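Local atomic coordinates of cytochrome c XoxG (PDB entry 6ONQ), a protein that binds a covalently attached heme c and probably carries electrons in lanthanide-dependent methanol oxidation. Residues E46-A51 with A165-A170. Residues are numbered along the deposited sequence; the frame is centred on the assembly and turned at random.
Sequences EPVLKA and ARAAGA
Ala168 presents its methyl group to the backbone of Leu49, at the point where a Schellman motif ends the long helix 156-167 of this c-type cytochrome against the short helix 46-51. The CB of Ala168 lies 3.8 Å from the CA of Leu49 and 4.0 Å from the CB of Leu49, so the methyl meets the root of the leucine and not its branched end. The two backbones come close here, with the CA atoms of Leu49 and Ala168 4.8 Å apart.

Val48 lies over the Ala167-Ala168 peptide, with the methyl of Ala168 beside it. Its CG1 stands anti to the backbone N (chi1 170°), which brings this branch 3.8 Å from the CA of Ala168. The contact is apolar, van der Waals packing of Val48 and Leu49 on the two alanines. No hydrogen bond joins the segments, although just ahead of the short helix Asp45 makes a backbone bond to Ala168 and also accepts the N-H of Val48 on OD1.

Phe71 of strand 69-74 packs on Ala168 as well, while Leu116 of helix 112-118, which carries the heme-binding Ser115 and Arg118, touches Ala167. Beyond Ala168 the chain turns at Gly169 (phi 64°), and two bonds close the motif: Gly169 N to Arg166 O, 2.9 Å, and a weak one from Ala170 N to Ala165 O, 3.0 Å.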
loop_
_atom_site.group_PDB
_atom_site.type_symbol
_atom_site.label_atom_id
_atom_site.label_comp_id
_atom_site.label_asym_id
_atom_site.label_seq_id
_atom_site.Cartn_x
_atom_site.Cartn_y
_atom_site.Cartn_z
ATOM N N GLU A 46 0.707 -12.484 -11.158
ATOM C CA GLU A 46 2.150 -12.546 -11.360
ATOM C C GLU A 46 2.719 -11.308 -12.040
ATOM O O GLU A 46 3.761 -10.809 -11.576
ATOM C CB GLU A 46 2.514 -13.822 -12.133
ATOM C CG GLU A 46 2.511 -15.076 -11.271
ATOM C CD GLU A 46 3.627 -15.086 -10.233
ATOM O OE1 GLU A 46 4.613 -14.326 -10.402
ATOM O OE2 GLU A 46 3.509 -15.853 -9.249
ATOM N N PRO A 47 2.123 -10.769 -13.109
ATOM C CA PRO A 47 2.702 -9.555 -13.715
ATOM C C PRO A 47 2.759 -8.369 -12.765
ATOM O O PRO A 47 3.766 -7.647 -12.735
ATOM C CB PRO A 47 1.771 -9.290 -14.903
ATOM C CG PRO A 47 1.171 -10.624 -15.217
ATOM C CD PRO A 47 1.020 -11.320 -13.921
ATOM N N VAL A 48 1.699 -8.146 -11.987
ATOM C CA VAL A 48 1.718 -7.066 -11.007
ATOM C C VAL A 48 2.727 -7.357 -9.904
ATOM O O VAL A 48 3.477 -6.469 -9.483
ATOM C CB VAL A 48 0.310 -6.836 -10.438
ATOM C CG1 VAL A 48 0.376 -5.889 -9.264
ATOM C CG2 VAL A 48 -0.596 -6.275 -11.510
ATOM N N LEU A 49 2.771 -8.601 -9.422
ATOM C CA LEU A 49 3.768 -8.974 -8.419
ATOM C C LEU A 49 5.190 -8.818 -8.950
ATOM O O LEU A 49 6.070 -8.315 -8.242
ATOM C CB LEU A 49 3.524 -10.408 -7.949
ATOM C CG LEU A 49 4.625 -11.140 -7.178
ATOM C CD1 LEU A 49 4.998 -10.391 -5.915
ATOM C CD2 LEU A 49 4.185 -12.556 -6.851
ATOM N N LYS A 50 5.443 -9.250 -10.186
ATOM C CA LYS A 50 6.793 -9.146 -10.731
ATOM C C LYS A 50 7.238 -7.693 -10.842
ATOM O O LYS A 50 8.404 -7.372 -10.581
ATOM C CB LYS A 50 6.869 -9.836 -12.093
ATOM C CG LYS A 50 8.285 -10.004 -12.644
ATOM C CD LYS A 50 8.330 -9.701 -14.144
ATOM C CE LYS A 50 9.272 -10.642 -14.897
ATOM N NZ LYS A 50 8.876 -10.794 -16.337
ATOM N N ALA A 51 6.325 -6.796 -11.225
ATOM C CA ALA A 51 6.689 -5.384 -11.314
ATOM C C ALA A 51 6.888 -4.751 -9.951
ATOM O O ALA A 51 7.442 -3.650 -9.885
ATOM C CB ALA A 51 5.634 -4.593 -12.082
ATOM N N ALA A 165 0.298 -4.308 -2.351
ATOM C CA ALA A 165 0.367 -5.700 -1.917
ATOM C C ALA A 165 -0.968 -6.405 -2.089
ATOM O O ALA A 165 -1.002 -7.608 -2.369
ATOM C CB ALA A 165 0.828 -5.782 -0.466
ATOM N N ARG A 166 -2.074 -5.678 -1.932
ATOM C CA ARG A 166 -3.380 -6.261 -2.222
ATOM C C ARG A 166 -3.520 -6.559 -3.706
ATOM O O ARG A 166 -3.951 -7.650 -4.095
ATOM C CB ARG A 166 -4.493 -5.327 -1.748
ATOM C CG ARG A 166 -4.502 -5.093 -0.234
ATOM C CD ARG A 166 -5.044 -6.298 0.533
ATOM N NE ARG A 166 -6.427 -6.576 0.162
ATOM C CZ ARG A 166 -6.844 -7.712 -0.390
ATOM N NH1 ARG A 166 -5.990 -8.704 -0.634
ATOM N NH2 ARG A 166 -8.121 -7.851 -0.704
ATOM N N ALA A 167 -3.137 -5.602 -4.551
ATOM C CA ALA A 167 -3.305 -5.756 -5.991
ATOM C C ALA A 167 -2.479 -6.909 -6.531
ATOM O O ALA A 167 -2.896 -7.581 -7.482
ATOM C CB ALA A 167 -2.931 -4.455 -6.697
ATOM N N ALA A 168 -1.309 -7.149 -5.949
ATOM C CA ALA A 168 -0.475 -8.265 -6.364
ATOM C C ALA A 168 -0.942 -9.594 -5.786
ATOM O O ALA A 168 -0.357 -10.635 -6.112
ATOM C CB ALA A 168 0.977 -8.007 -5.958
ATOM N N GLY A 169 -1.971 -9.585 -4.941
ATOM C CA GLY A 169 -2.328 -10.784 -4.215
ATOM C C GLY A 169 -1.270 -11.259 -3.247
ATOM O O GLY A 169 -1.334 -12.402 -2.788
ATOM N N ALA A 170 -0.281 -10.417 -2.928
ATOM C CA ALA A 170 0.771 -10.785 -1.984
ATOM C C ALA A 170 0.328 -10.668 -0.537
ATOM O O ALA A 170 1.035 -11.150 0.357
ATOM C CB ALA A 170 2.013 -9.915 -2.193
#